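PDB 5EPF: peroxiredoxin from Mycobacterium tuberculosis, which acts as a thiol-specific peroxidase that reduces hydrogen peroxide and organic hydroperoxides to water and alcohols, protecting the cell against oxidative stress. Local coordinates for residues F18-R28 with Y95-V105; M120-V128 with V138-H148. All blocks are in the same frame, centred on the assembly; numbering follows the deposited sequence. Where two conformers were deposited one is given.

Contact 1. Residues F18-R28 with Y95-V105; sequences FELPDQTGTPR and YPLLSDAQGTV
Val105 lays its CG1 methyl squarely over the centre of the Phe18 ring, a CH-pi contact with the carbon 3.8 Å from the ring centroid and only 6° off the normal. Leu98 approaches the same ring differently: its CD1 lies in the ring plane at the edge, 3.8 Å from Phe18 CE1. The other methyl of Val105, CG2, meets Leu20 CD1 tip to tip at 3.6 Å. A branched, compact valine suits this place at the start of helix 104-109, because CG1 covers the Phe18 ring while CG2 fits between that ring and Leu20. Asp100 accepts a bond from Val105 N and another from Ala106 N, one on each carboxylate oxygen, and so ties down the first turn of that helix.

Further along, the contact turns polar. The carboxamide of Gln23 bridges two backbone groups of the edge segment: OE1 accepts from Leu97 N at 2.8 Å, the donor standing 37° above the carbonyl plane, while NE2 donates an N-H to Tyr95 O, which lies in the plane of the Gln23 amide. A bend at chi2 (-96°) turns the amide back to this paired grip, for which glutamine has both a donor and an acceptor. Ser99 N donates a hydrogen bond to Pro21 O at 3.0 Å. Asp22 OD1 collects Thr24 N, Thr24 OG1 and Thr26 N, while its OD2 holds Arg28 NH1 in a salt bridge. The Arg28 side chain crosses that of Leu98 at about a right angle, its CG 4.0 Å from Leu98 CD2.

The Asx turn at Asp22 shapes the tight connection of the hairpin made by strands 19-21 and 27-29, which packs across strand 97-99, an outermost strand of the central sheet in this thioredoxin-fold peroxiredoxin.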
loop_
_atom_site.group_PDB
_atom_site.type_symbol
_atom_site.label_atom_id
_atom_site.label_comp_id
_atom_site.label_asym_id
_atom_site.label_seq_id
_atom_site.Cartn_x
_atom_site.Cartn_y
_atom_site.Cartn_z
ATOM N N PHE A 18 -11.621 -1.824 5.679
ATOM C CA PHE A 18 -11.901 -0.485 5.166
ATOM C C PHE A 18 -12.244 -0.585 3.691
ATOM O O PHE A 18 -11.948 -1.588 3.034
ATOM C CB PHE A 18 -10.722 0.499 5.372
ATOM C CG PHE A 18 -9.471 0.143 4.582
ATOM C CD1 PHE A 18 -9.344 0.520 3.250
ATOM C CD2 PHE A 18 -8.424 -0.552 5.168
ATOM C CE1 PHE A 18 -8.193 0.198 2.526
ATOM C CE2 PHE A 18 -7.275 -0.856 4.448
ATOM C CZ PHE A 18 -7.160 -0.489 3.130
ATOM N N GLU A 19 -12.802 0.516 3.161
ATOM C CA GLU A 19 -13.154 0.652 1.749
ATOM C C GLU A 19 -12.673 1.996 1.232
ATOM O O GLU A 19 -12.839 3.023 1.893
ATOM C CB GLU A 19 -14.676 0.583 1.523
ATOM C CG GLU A 19 -15.280 -0.789 1.741
ATOM C CD GLU A 19 -16.758 -0.825 1.386
ATOM O OE1 GLU A 19 -17.333 0.234 1.029
ATOM O OE2 GLU A 19 -17.346 -1.920 1.455
ATOM N N LEU A 20 -12.085 1.980 0.036
ATOM C CA LEU A 20 -11.655 3.193 -0.659
ATOM C C LEU A 20 -11.754 2.948 -2.155
ATOM O O LEU A 20 -11.628 1.803 -2.597
ATOM C CB LEU A 20 -10.189 3.536 -0.350
ATOM C CG LEU A 20 -9.883 4.070 1.046
ATOM C CD1 LEU A 20 -8.389 4.253 1.180
ATOM C CD2 LEU A 20 -10.620 5.367 1.350
ATOM N N PRO A 21 -11.909 4.001 -2.965
ATOM C CA PRO A 21 -11.913 3.818 -4.423
ATOM C C PRO A 21 -10.519 3.596 -5.002
ATOM O O PRO A 21 -9.535 4.198 -4.559
ATOM C CB PRO A 21 -12.489 5.141 -4.934
ATOM C CG PRO A 21 -12.067 6.147 -3.896
ATOM C CD PRO A 21 -12.130 5.403 -2.567
ATOM N N ASP A 22 -10.452 2.739 -6.021
ATOM C CA ASP A 22 -9.229 2.532 -6.786
ATOM C C ASP A 22 -9.115 3.589 -7.886
ATOM O O ASP A 22 -9.896 4.549 -7.939
ATOM C CB ASP A 22 -9.127 1.087 -7.296
ATOM C CG ASP A 22 -10.175 0.737 -8.358
ATOM O OD1 ASP A 22 -10.815 1.658 -8.945
ATOM O OD2 ASP A 22 -10.339 -0.470 -8.657
ATOM N N GLN A 23 -8.161 3.400 -8.795
ATOM C CA GLN A 23 -7.861 4.385 -9.834
ATOM C C GLN A 23 -8.964 4.502 -10.883
ATOM O O GLN A 23 -8.889 5.397 -11.721
ATOM C CB GLN A 23 -6.504 4.111 -10.504
ATOM C CG GLN A 23 -6.391 2.752 -11.194
ATOM C CD GLN A 23 -5.733 1.709 -10.301
ATOM O OE1 GLN A 23 -6.148 1.508 -9.149
ATOM N NE2 GLN A 23 -4.704 1.040 -10.823
ATOM N N THR A 24 -9.956 3.613 -10.889
ATOM C CA THR A 24 -11.136 3.772 -11.736
ATOM C C THR A 24 -12.331 4.337 -10.978
ATOM O O THR A 24 -13.423 4.455 -11.550
ATOM C CB THR A 24 -11.530 2.461 -12.432
ATOM O OG1 THR A 24 -12.037 1.525 -11.465
ATOM C CG2 THR A 24 -10.351 1.850 -13.159
ATOM N N GLY A 25 -12.151 4.704 -9.717
ATOM C CA GLY A 25 -13.261 5.140 -8.910
ATOM C C GLY A 25 -14.102 4.018 -8.360
ATOM O O GLY A 25 -15.188 4.284 -7.831
ATOM N N THR A 26 -13.651 2.782 -8.469
ATOM C CA THR A 26 -14.451 1.647 -8.024
ATOM C C THR A 26 -14.117 1.334 -6.570
ATOM O O THR A 26 -12.934 1.145 -6.239
ATOM C CB THR A 26 -14.146 0.425 -8.895
ATOM O OG1 THR A 26 -14.462 0.716 -10.266
ATOM C CG2 THR A 26 -14.946 -0.802 -8.436
ATOM N N PRO A 27 -15.113 1.289 -5.681
ATOM C CA PRO A 27 -14.837 0.948 -4.281
ATOM C C PRO A 27 -14.171 -0.413 -4.166
ATOM O O PRO A 27 -14.598 -1.394 -4.788
ATOM C CB PRO A 27 -16.230 0.934 -3.642
ATOM C CG PRO A 27 -17.011 1.886 -4.474
ATOM C CD PRO A 27 -16.528 1.643 -5.880
ATOM N N ARG A 28 -13.116 -0.470 -3.360
ATOM C CA ARG A 28 -12.408 -1.699 -3.053
ATOM C C ARG A 28 -12.374 -1.865 -1.539
ATOM O O ARG A 28 -12.251 -0.884 -0.795
ATOM C CB ARG A 28 -10.977 -1.637 -3.569
ATOM C CG ARG A 28 -10.855 -1.266 -5.056
ATOM C CD ARG A 28 -11.582 -2.248 -5.965
ATOM N NE ARG A 28 -10.942 -3.562 -6.054
ATOM C CZ ARG A 28 -9.942 -3.870 -6.872
ATOM N NH1 ARG A 28 -9.431 -2.951 -7.685
ATOM N NH2 ARG A 28 -9.449 -5.103 -6.874
ATOM N N TYR A 95 -1.818 -3.257 -10.640
ATOM C CA TYR A 95 -2.356 -3.445 -9.299
ATOM C C TYR A 95 -3.137 -2.192 -8.909
ATOM O O TYR A 95 -2.989 -1.134 -9.536
ATOM C CB TYR A 95 -1.235 -3.770 -8.288
ATOM C CG TYR A 95 -0.110 -2.749 -8.219
ATOM C CD1 TYR A 95 -0.211 -1.631 -7.392
ATOM C CD2 TYR A 95 1.075 -2.916 -8.960
ATOM C CE1 TYR A 95 0.789 -0.701 -7.315
ATOM C CE2 TYR A 95 2.100 -1.969 -8.882
ATOM C CZ TYR A 95 1.951 -0.862 -8.061
ATOM O OH TYR A 95 2.944 0.087 -7.932
ATOM N N PRO A 96 -3.945 -2.262 -7.854
ATOM C CA PRO A 96 -4.746 -1.102 -7.445
ATOM C C PRO A 96 -3.935 -0.025 -6.732
ATOM O O PRO A 96 -3.034 -0.313 -5.934
ATOM C CB PRO A 96 -5.781 -1.716 -6.487
ATOM C CG PRO A 96 -5.742 -3.208 -6.742
ATOM C CD PRO A 96 -4.301 -3.468 -7.075
ATOM N N LEU A 97 -4.301 1.226 -7.013
ATOM C CA LEU A 97 -3.899 2.386 -6.222
ATOM C C LEU A 97 -5.165 2.955 -5.605
ATOM O O LEU A 97 -6.093 3.318 -6.339
ATOM C CB LEU A 97 -3.259 3.467 -7.092
ATOM C CG LEU A 97 -1.982 3.099 -7.847
ATOM C CD1 LEU A 97 -1.475 4.326 -8.584
ATOM C CD2 LEU A 97 -0.889 2.572 -6.916
ATOM N N LEU A 98 -5.213 3.024 -4.273
ATOM C CA LEU A 98 -6.376 3.530 -3.561
ATOM C C LEU A 98 -6.192 5.003 -3.218
ATOM O O LEU A 98 -5.089 5.449 -2.863
ATOM C CB LEU A 98 -6.629 2.733 -2.279
ATOM C CG LEU A 98 -6.770 1.217 -2.458
ATOM C CD1 LEU A 98 -7.074 0.588 -1.106
ATOM C CD2 LEU A 98 -7.848 0.877 -3.491
ATOM N N SER A 99 -7.283 5.753 -3.309
ATOM C CA SER A 99 -7.298 7.165 -2.941
ATOM C C SER A 99 -7.938 7.293 -1.566
ATOM O O SER A 99 -9.122 6.974 -1.398
ATOM C CB SER A 99 -8.084 7.978 -3.966
ATOM O OG SER A 99 -8.242 9.323 -3.541
ATOM N N ASP A 100 -7.153 7.774 -0.608
ATOM C CA ASP A 100 -7.573 8.003 0.772
ATOM C C ASP A 100 -7.742 9.510 0.944
ATOM O O ASP A 100 -6.953 10.173 1.615
ATOM C CB ASP A 100 -6.474 7.442 1.687
ATOM C CG ASP A 100 -6.836 7.465 3.154
ATOM O OD1 ASP A 100 -8.026 7.347 3.527
ATOM O OD2 ASP A 100 -5.889 7.550 3.964
ATOM N N ALA A 101 -8.789 10.066 0.314
ATOM C CA ALA A 101 -8.814 11.504 0.040
ATOM C C ALA A 101 -8.936 12.353 1.296
ATOM O O ALA A 101 -8.556 13.527 1.267
ATOM C CB ALA A 101 -9.916 11.854 -0.968
ATOM N N GLN A 102 -9.454 11.801 2.394
ATOM C CA GLN A 102 -9.503 12.519 3.666
ATOM C C GLN A 102 -8.489 11.997 4.680
ATOM O O GLN A 102 -8.481 12.450 5.825
ATOM C CB GLN A 102 -10.911 12.472 4.271
ATOM C CG GLN A 102 -11.964 13.239 3.487
ATOM C CD GLN A 102 -12.445 12.483 2.266
ATOM O OE1 GLN A 102 -12.767 11.295 2.349
ATOM N NE2 GLN A 102 -12.493 13.161 1.127
ATOM N N GLY A 103 -7.637 11.055 4.299
ATOM C CA GLY A 103 -6.680 10.509 5.245
ATOM C C GLY A 103 -7.278 9.606 6.300
ATOM O O GLY A 103 -6.602 9.307 7.286
ATOM N N THR A 104 -8.521 9.148 6.113
ATOM C CA THR A 104 -9.194 8.335 7.125
ATOM C C THR A 104 -8.480 7.004 7.336
ATOM O O THR A 104 -8.272 6.571 8.477
ATOM C CB THR A 104 -10.646 8.107 6.691
ATOM O OG1 THR A 104 -11.291 9.382 6.549
ATOM C CG2 THR A 104 -11.407 7.254 7.710
ATOM N N VAL A 105 -8.075 6.342 6.253
ATOM C CA VAL A 105 -7.397 5.066 6.407
ATOM C C VAL A 105 -5.976 5.283 6.907
ATOM O O VAL A 105 -5.483 4.541 7.765
ATOM C CB VAL A 105 -7.491 4.240 5.108
ATOM C CG1 VAL A 105 -6.732 2.928 5.242
ATOM C CG2 VAL A 105 -8.960 3.957 4.764
HETATM O O HOH W 1 -7.317 5.833 -6.678
#

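Contact 2. Residues M120-V128 with V138-H148; sequences MPVKRTTFV and VISSEFSMDAH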
loop_
_atom_site.group_PDB
_atom_site.type_symbol
_atom_site.label_atom_id
_atom_site.label_comp_id
_atom_site.label_asym_id
_atom_site.label_seq_id
_atom_site.Cartn_x
_atom_site.Cartn_y
_atom_site.Cartn_z
ATOM N N MET A 120 -1.872 16.682 4.815
ATOM C CA MET A 120 -0.545 16.624 4.234
ATOM C C MET A 120 -0.256 15.216 3.720
ATOM O O MET A 120 -1.012 14.271 3.981
ATOM C CB MET A 120 0.487 17.014 5.292
ATOM C CG MET A 120 0.351 18.460 5.751
ATOM S SD MET A 120 0.585 19.665 4.430
ATOM C CE MET A 120 2.365 19.674 4.294
ATOM N N PRO A 121 0.829 15.036 2.952
ATOM C CA PRO A 121 1.174 13.683 2.482
ATOM C C PRO A 121 1.413 12.724 3.639
ATOM O O PRO A 121 1.957 13.087 4.690
ATOM C CB PRO A 121 2.460 13.910 1.679
ATOM C CG PRO A 121 2.301 15.318 1.132
ATOM C CD PRO A 121 1.639 16.076 2.270
ATOM N N VAL A 122 1.005 11.470 3.434
ATOM C CA VAL A 122 1.194 10.451 4.474
ATOM C C VAL A 122 2.675 10.185 4.696
ATOM O O VAL A 122 3.529 10.477 3.850
ATOM C CB VAL A 122 0.468 9.146 4.112
ATOM C CG1 VAL A 122 -1.036 9.366 4.066
ATOM C CG2 VAL A 122 1.000 8.549 2.802
ATOM N N LYS A 123 2.976 9.582 5.843
ATOM C CA LYS A 123 4.313 9.079 6.118
ATOM C C LYS A 123 4.496 7.750 5.376
ATOM O O LYS A 123 3.653 6.859 5.478
ATOM C CB LYS A 123 4.447 8.874 7.631
ATOM C CG LYS A 123 5.791 8.404 8.124
ATOM C CD LYS A 123 5.831 8.368 9.655
ATOM C CE LYS A 123 7.210 8.011 10.152
ATOM N NZ LYS A 123 7.284 8.111 11.639
ATOM N N ARG A 124 5.587 7.622 4.618
ATOM C CA ARG A 124 5.833 6.449 3.772
ATOM C C ARG A 124 6.003 5.185 4.614
ATOM O O ARG A 124 6.975 5.063 5.361
ATOM C CB ARG A 124 7.084 6.669 2.917
ATOM C CG ARG A 124 7.316 5.561 1.903
ATOM C CD ARG A 124 8.608 5.683 1.069
ATOM N NE ARG A 124 8.824 7.013 0.487
ATOM C CZ ARG A 124 8.374 7.427 -0.699
ATOM N NH1 ARG A 124 7.662 6.620 -1.480
ATOM N NH2 ARG A 124 8.642 8.662 -1.121
ATOM N N THR A 125 5.079 4.236 4.497
ATOM C CA THR A 125 5.028 3.080 5.386
ATOM C C THR A 125 4.325 1.954 4.654
ATOM O O THR A 125 3.308 2.194 3.999
ATOM C CB THR A 125 4.219 3.400 6.658
ATOM O OG1 THR A 125 4.528 4.716 7.139
ATOM C CG2 THR A 125 4.492 2.400 7.744
ATOM N N THR A 126 4.847 0.734 4.782
ATOM C CA THR A 126 4.249 -0.440 4.154
ATOM C C THR A 126 3.836 -1.457 5.199
ATOM O O THR A 126 4.610 -1.772 6.116
ATOM C CB THR A 126 5.229 -1.055 3.161
ATOM O OG1 THR A 126 5.543 -0.068 2.168
ATOM C CG2 THR A 126 4.671 -2.303 2.496
ATOM N N PHE A 127 2.627 -1.990 5.037
ATOM C CA PHE A 127 2.082 -3.003 5.939
ATOM C C PHE A 127 1.834 -4.278 5.151
ATOM O O PHE A 127 1.098 -4.263 4.157
ATOM C CB PHE A 127 0.773 -2.500 6.556
ATOM C CG PHE A 127 0.957 -1.243 7.364
ATOM C CD1 PHE A 127 1.267 -1.294 8.715
ATOM C CD2 PHE A 127 0.872 0.007 6.752
ATOM C CE1 PHE A 127 1.485 -0.147 9.456
ATOM C CE2 PHE A 127 1.084 1.182 7.490
ATOM C CZ PHE A 127 1.384 1.087 8.842
ATOM N N VAL A 128 2.422 -5.386 5.596
ATOM C CA VAL A 128 2.100 -6.692 5.024
ATOM C C VAL A 128 0.969 -7.272 5.866
ATOM O O VAL A 128 1.138 -7.482 7.075
ATOM C CB VAL A 128 3.326 -7.619 5.024
ATOM C CG1 VAL A 128 2.980 -8.954 4.392
ATOM C CG2 VAL A 128 4.513 -6.969 4.337
ATOM N N VAL A 138 6.042 -4.513 8.979
ATOM C CA VAL A 138 5.937 -3.078 8.730
ATOM C C VAL A 138 7.294 -2.580 8.250
ATOM O O VAL A 138 8.316 -2.855 8.891
ATOM C CB VAL A 138 5.501 -2.290 9.982
ATOM C CG1 VAL A 138 5.352 -0.803 9.649
ATOM C CG2 VAL A 138 4.197 -2.852 10.561
ATOM N N ILE A 139 7.306 -1.866 7.123
ATOM C CA ILE A 139 8.501 -1.196 6.618
ATOM C C ILE A 139 8.265 0.303 6.737
ATOM O O ILE A 139 7.346 0.843 6.113
ATOM C CB ILE A 139 8.851 -1.606 5.174
ATOM C CG1 ILE A 139 8.918 -3.136 5.003
ATOM C CG2 ILE A 139 10.180 -0.935 4.766
ATOM C CD1 ILE A 139 7.593 -3.805 4.539
ATOM N N SER A 140 9.082 0.980 7.548
ATOM C CA SER A 140 8.826 2.379 7.867
ATOM C C SER A 140 9.595 3.345 6.955
ATOM O O SER A 140 10.329 2.946 6.044
ATOM C CB SER A 140 9.080 2.623 9.350
ATOM O OG SER A 140 10.308 2.053 9.743
ATOM N N SER A 141 9.473 4.642 7.265
ATOM C CA SER A 141 9.819 5.693 6.309
ATOM C C SER A 141 11.317 5.859 6.114
ATOM O O SER A 141 11.724 6.467 5.122
ATOM C CB SER A 141 9.162 7.021 6.698
ATOM O OG SER A 141 9.717 7.489 7.894
ATOM N N GLU A 142 12.149 5.321 7.002
ATOM C CA GLU A 142 13.586 5.512 6.865
ATOM C C GLU A 142 14.234 4.487 5.942
ATOM O O GLU A 142 15.418 4.622 5.632
ATOM C CB GLU A 142 14.262 5.506 8.240
ATOM C CG GLU A 142 14.445 4.138 8.850
ATOM C CD GLU A 142 13.253 3.624 9.632
ATOM O OE1 GLU A 142 12.104 4.047 9.382
ATOM O OE2 GLU A 142 13.479 2.787 10.532
ATOM N N PHE A 143 13.492 3.474 5.488
ATOM C CA PHE A 143 14.048 2.449 4.618
ATOM C C PHE A 143 14.191 2.960 3.178
ATOM O O PHE A 143 13.582 3.957 2.761
ATOM C CB PHE A 143 13.170 1.193 4.664
ATOM C CG PHE A 143 13.338 0.396 5.930
ATOM C CD1 PHE A 143 14.171 -0.713 5.952
ATOM C CD2 PHE A 143 12.675 0.762 7.100
ATOM C CE1 PHE A 143 14.368 -1.432 7.101
ATOM C CE2 PHE A 143 12.868 0.034 8.289
ATOM C CZ PHE A 143 13.716 -1.061 8.287
ATOM N N SER A 144 15.033 2.276 2.407
ATOM C CA SER A 144 15.190 2.619 0.996
ATOM C C SER A 144 13.890 2.364 0.228
ATOM O O SER A 144 12.991 1.641 0.678
ATOM C CB SER A 144 16.317 1.799 0.371
ATOM O OG SER A 144 15.842 0.484 0.126
ATOM N N MET A 145 13.793 2.954 -0.966
ATOM C CA MET A 145 12.575 2.788 -1.755
ATOM C C MET A 145 12.349 1.333 -2.150
ATOM O O MET A 145 11.207 0.852 -2.139
ATOM C CB MET A 145 12.627 3.675 -3.003
ATOM C CG MET A 145 12.700 5.177 -2.719
ATOM S SD MET A 145 11.380 5.831 -1.662
ATOM C CE MET A 145 12.140 5.788 -0.038
ATOM N N ASP A 146 13.419 0.613 -2.503
ATOM C CA ASP A 146 13.276 -0.783 -2.918
ATOM C C ASP A 146 12.961 -1.685 -1.736
ATOM O O ASP A 146 12.329 -2.736 -1.912
ATOM C CB ASP A 146 14.539 -1.316 -3.608
ATOM C CG ASP A 146 14.738 -0.774 -5.015
ATOM O OD1 ASP A 146 13.833 -0.148 -5.582
ATOM O OD2 ASP A 146 15.843 -0.999 -5.560
ATOM N N ALA A 147 13.385 -1.289 -0.527
ATOM C CA ALA A 147 13.237 -2.146 0.649
ATOM C C ALA A 147 11.774 -2.426 0.962
ATOM O O ALA A 147 11.453 -3.454 1.561
ATOM C CB ALA A 147 13.917 -1.511 1.862
ATOM N N HIS A 148 10.864 -1.530 0.589
ATOM C CA HIS A 148 9.449 -1.782 0.843
ATOM C C HIS A 148 8.988 -3.075 0.181
ATOM O O HIS A 148 8.482 -3.978 0.856
ATOM C CB HIS A 148 8.627 -0.568 0.425
ATOM C CG HIS A 148 8.828 0.588 1.337
ATOM N ND1 HIS A 148 8.044 0.800 2.456
ATOM C CD2 HIS A 148 9.777 1.556 1.346
ATOM C CE1 HIS A 148 8.480 1.875 3.090
ATOM N NE2 HIS A 148 9.538 2.342 2.444
HETATM O O HOH W 2 10.513 8.114 3.212
HETATM O O HOH W 3 6.930 5.018 8.652
#
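Thr126 holds OG1 beside its own backbone N (chi1 -60°), which puts it 2.7 Å from His148 ND1, the donor of a hydrogen bond to this oxygen. Threonine suits the strand because its hydroxyl oxygen accepts this bond while CG2 packs 3.9 Å from Ile139 CD1. An Ile139 methyl, CG2, also lies over one face of the His148 ring, offset toward its rim.

Arg124 runs extended to CD and then bends at chi3 (-48°), spreading its guanidinium beneath the sulfur of Met145. Met145 SD sits 3.5 Å above the plane, over the centre of the Arg124 guanidinium; the sulfur takes a face and so does not compete with in-plane bonding, and NH1 makes a salt bridge with Glu55. Soft, flexible methionine can follow this flat surface, and CD of the same arginine passes 3.7 Å from His148 NE2.

Thr126 and Ile139 form an antiparallel hydrogen-bonded pair, Thr126 N to Ile139 O at 2.8 Å and Ile139 N to Thr126 O at 2.9 Å. In the next, non-hydrogen-bonded pair, Phe127 and Val138 lie side by side.

Strands 125-129 and 135-139 thus make a hairpin, with strand 39-43 beyond the first and helix 145-158 over the Thr126 face, while helix 50-61 brings Glu55 and the active-site Cys52 against Arg124.

Both contacts reach the central five-stranded sheet, but at different edges: contact 1 packs a separate hairpin across strand 97-99, whereas contact 2 joins strand 125-129 to the other outermost strand, 135-139. They lie on opposite sides of the chain's centre, about 18 Å apart between their own centres, and do not touch. Contact 1, the more buried, joins apolar packing to side-chain-to-backbone bonds, with a salt bridge internal to one segment. Contact 2, partly buried, has antiparallel strand pairing, the His148-Thr126 bond and a sulfur over Arg124. The difference is consistent with their places: Arg124 lies beside active-site Cys52, while the Leu97 side chain in contact 1 is about 9 Å from that of Cys52.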